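Local coordinates for protein putative PTS system, cellobiose-specific IIA component (Streptococcus mutans, PDB 3L8R) that probably carries a phosphoryl group as the IIA component of a cellobiose-type sugar phosphotransferase system, working as a helical trimer, at residues R38-E43 with Q61-E66. Sequence-based numbering, arbitrary orientation.
Sequences RSIVHE and QEANDE
An antiparallel pair of helices in a three-helix subunit meets here, with Ile40 and Val41 of helix 20-49 packed on Ala63 of helix 53-82. The two axes come within 8.3 Å and run at 174° to each other. The small side chain of Ala63 permits this approach: the CA atoms of Ile40 and Ala63 are 5.4 Å apart. Ala63 CB touches both neighbours, at 3.5 Å from Val41 CG2 and 4.1 Å from Ile40 CB. Val41 reaches it with a single methyl, CG2, which lies beside its own backbone N.

Ile40 spreads its two branches along the facing helix. CG2, anti to the backbone N, lies 3.9 Å from Ala63 N and also touches CB and OE1 of Glu62. The other branch carries Ile40 CD1 toward the C-terminal side of the facing helix, 3.8 Å from Glu66 CG. Both glutamate side chains cross that of Ile40 at about a right angle. Glu66 meets it through the aliphatic CG, Glu62 through CB and the carboxylate OE1. No hydrogen bond joins the two segments.

Such lengthwise packing of antiparallel helices belongs to the helical bundle of the lactose/cellobiose IIA family. Helix 91-118 completes the subunit, and its Leu106 packs against Val41. The polar ends of the glutamates have partners elsewhere. The Glu66 chain bends through rotation about CB-CG (chi2 -54°), and its OE1 forms a salt bridge with Lys69. Glu62 OE1 has a long, weak ion pair with Lys59. That lysine also makes a long, weak pair with Glu43, and may ease the repulsion between the Glu43 and Glu62 carboxylates, which are near each other but not in contact. On helix 20-49, Arg38 and His42 instead bind Glu108 of a second subunit, through a salt bridge and a hydrogen bond, respectively.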
# COMPACT_ATOMS: atom_id res chain seq x y z
N ARG A 38 -11.76 5.33 1.61
CA ARG A 38 -10.81 6.11 0.85
C ARG A 38 -11.37 7.42 0.37
O ARG A 38 -10.67 8.43 0.36
CB ARG A 38 -10.20 5.36 -0.32
CG ARG A 38 -8.82 5.90 -0.66
CD ARG A 38 -8.34 5.30 -2.01
NE ARG A 38 -6.90 5.40 -2.19
CZ ARG A 38 -6.01 4.47 -1.85
NH1 ARG A 38 -6.37 3.31 -1.32
NH2 ARG A 38 -4.75 4.71 -2.10
N SER A 39 -12.62 7.44 -0.08
CA SER A 39 -13.14 8.71 -0.56
C SER A 39 -13.30 9.65 0.61
O SER A 39 -13.16 10.86 0.45
CB SER A 39 -14.45 8.55 -1.32
OG SER A 39 -15.52 8.29 -0.42
N ILE A 40 -13.54 9.12 1.79
CA ILE A 40 -13.72 10.01 2.91
C ILE A 40 -12.39 10.59 3.31
O ILE A 40 -12.29 11.79 3.70
CB ILE A 40 -14.44 9.37 4.12
CG1 ILE A 40 -15.86 8.96 3.75
CG2 ILE A 40 -14.56 10.39 5.22
CD1 ILE A 40 -16.33 7.78 4.55
N VAL A 41 -11.35 9.77 3.19
CA VAL A 41 -10.04 10.29 3.53
C VAL A 41 -9.71 11.46 2.61
O VAL A 41 -9.16 12.47 3.06
CB VAL A 41 -8.93 9.24 3.47
CG1 VAL A 41 -7.58 9.93 3.61
CG2 VAL A 41 -9.13 8.21 4.56
N HIS A 42 -10.05 11.30 1.32
CA HIS A 42 -9.84 12.37 0.35
C HIS A 42 -10.66 13.62 0.68
O HIS A 42 -10.16 14.71 0.60
CB HIS A 42 -10.10 11.92 -1.07
CG HIS A 42 -8.94 11.23 -1.69
ND1 HIS A 42 -7.80 11.90 -2.07
CD2 HIS A 42 -8.72 9.92 -1.95
CE1 HIS A 42 -6.93 11.04 -2.56
NE2 HIS A 42 -7.46 9.83 -2.51
N GLU A 43 -11.89 13.44 1.13
CA GLU A 43 -12.63 14.54 1.76
C GLU A 43 -11.77 15.22 2.82
O GLU A 43 -11.52 16.42 2.73
CB GLU A 43 -13.97 14.07 2.32
CG GLU A 43 -14.92 13.50 1.29
CD GLU A 43 -16.36 13.46 1.79
OE1 GLU A 43 -16.84 12.42 2.26
OE2 GLU A 43 -17.01 14.51 1.70
N GLN A 61 -12.06 10.49 11.18
CA GLN A 61 -12.71 9.53 12.09
C GLN A 61 -13.84 8.73 11.40
O GLN A 61 -14.06 7.54 11.70
CB GLN A 61 -13.22 10.23 13.37
CG GLN A 61 -13.51 9.24 14.48
CD GLN A 61 -14.40 9.77 15.62
OE1 GLN A 61 -14.73 9.02 16.56
NE2 GLN A 61 -14.80 11.05 15.54
N GLU A 62 -14.57 9.36 10.49
CA GLU A 62 -15.57 8.62 9.74
C GLU A 62 -14.91 7.58 8.88
O GLU A 62 -15.40 6.47 8.78
CB GLU A 62 -16.27 9.50 8.75
CG GLU A 62 -17.42 10.21 9.23
CD GLU A 62 -17.79 11.25 8.23
OE1 GLU A 62 -18.02 10.87 7.03
OE2 GLU A 62 -17.84 12.43 8.65
N ALA A 63 -13.83 7.99 8.21
CA ALA A 63 -13.06 7.09 7.35
C ALA A 63 -12.71 5.88 8.19
O ALA A 63 -12.93 4.75 7.78
CB ALA A 63 -11.78 7.77 6.81
N ASN A 64 -12.19 6.13 9.37
CA ASN A 64 -11.96 5.06 10.32
C ASN A 64 -13.20 4.20 10.63
O ASN A 64 -13.11 2.96 10.59
CB ASN A 64 -11.31 5.59 11.60
CG ASN A 64 -10.37 4.57 12.22
OD1 ASN A 64 -10.43 4.34 13.41
ND2 ASN A 64 -9.51 3.93 11.41
N ASP A 65 -14.35 4.82 10.91
CA ASP A 65 -15.56 4.05 11.13
C ASP A 65 -15.80 3.07 10.01
O ASP A 65 -16.16 1.92 10.26
CB ASP A 65 -16.81 4.93 11.26
CG ASP A 65 -16.82 5.76 12.52
OD1 ASP A 65 -16.17 5.33 13.52
OD2 ASP A 65 -17.47 6.85 12.47
N GLU A 66 -15.65 3.53 8.77
CA GLU A 66 -15.84 2.67 7.62
C GLU A 66 -14.72 1.65 7.42
O GLU A 66 -14.98 0.44 7.19
CB GLU A 66 -16.02 3.50 6.36
CG GLU A 66 -17.01 4.59 6.57
CD GLU A 66 -18.36 4.08 7.10
OE1 GLU A 66 -18.69 2.87 7.04
OE2 GLU A 66 -19.11 4.94 7.57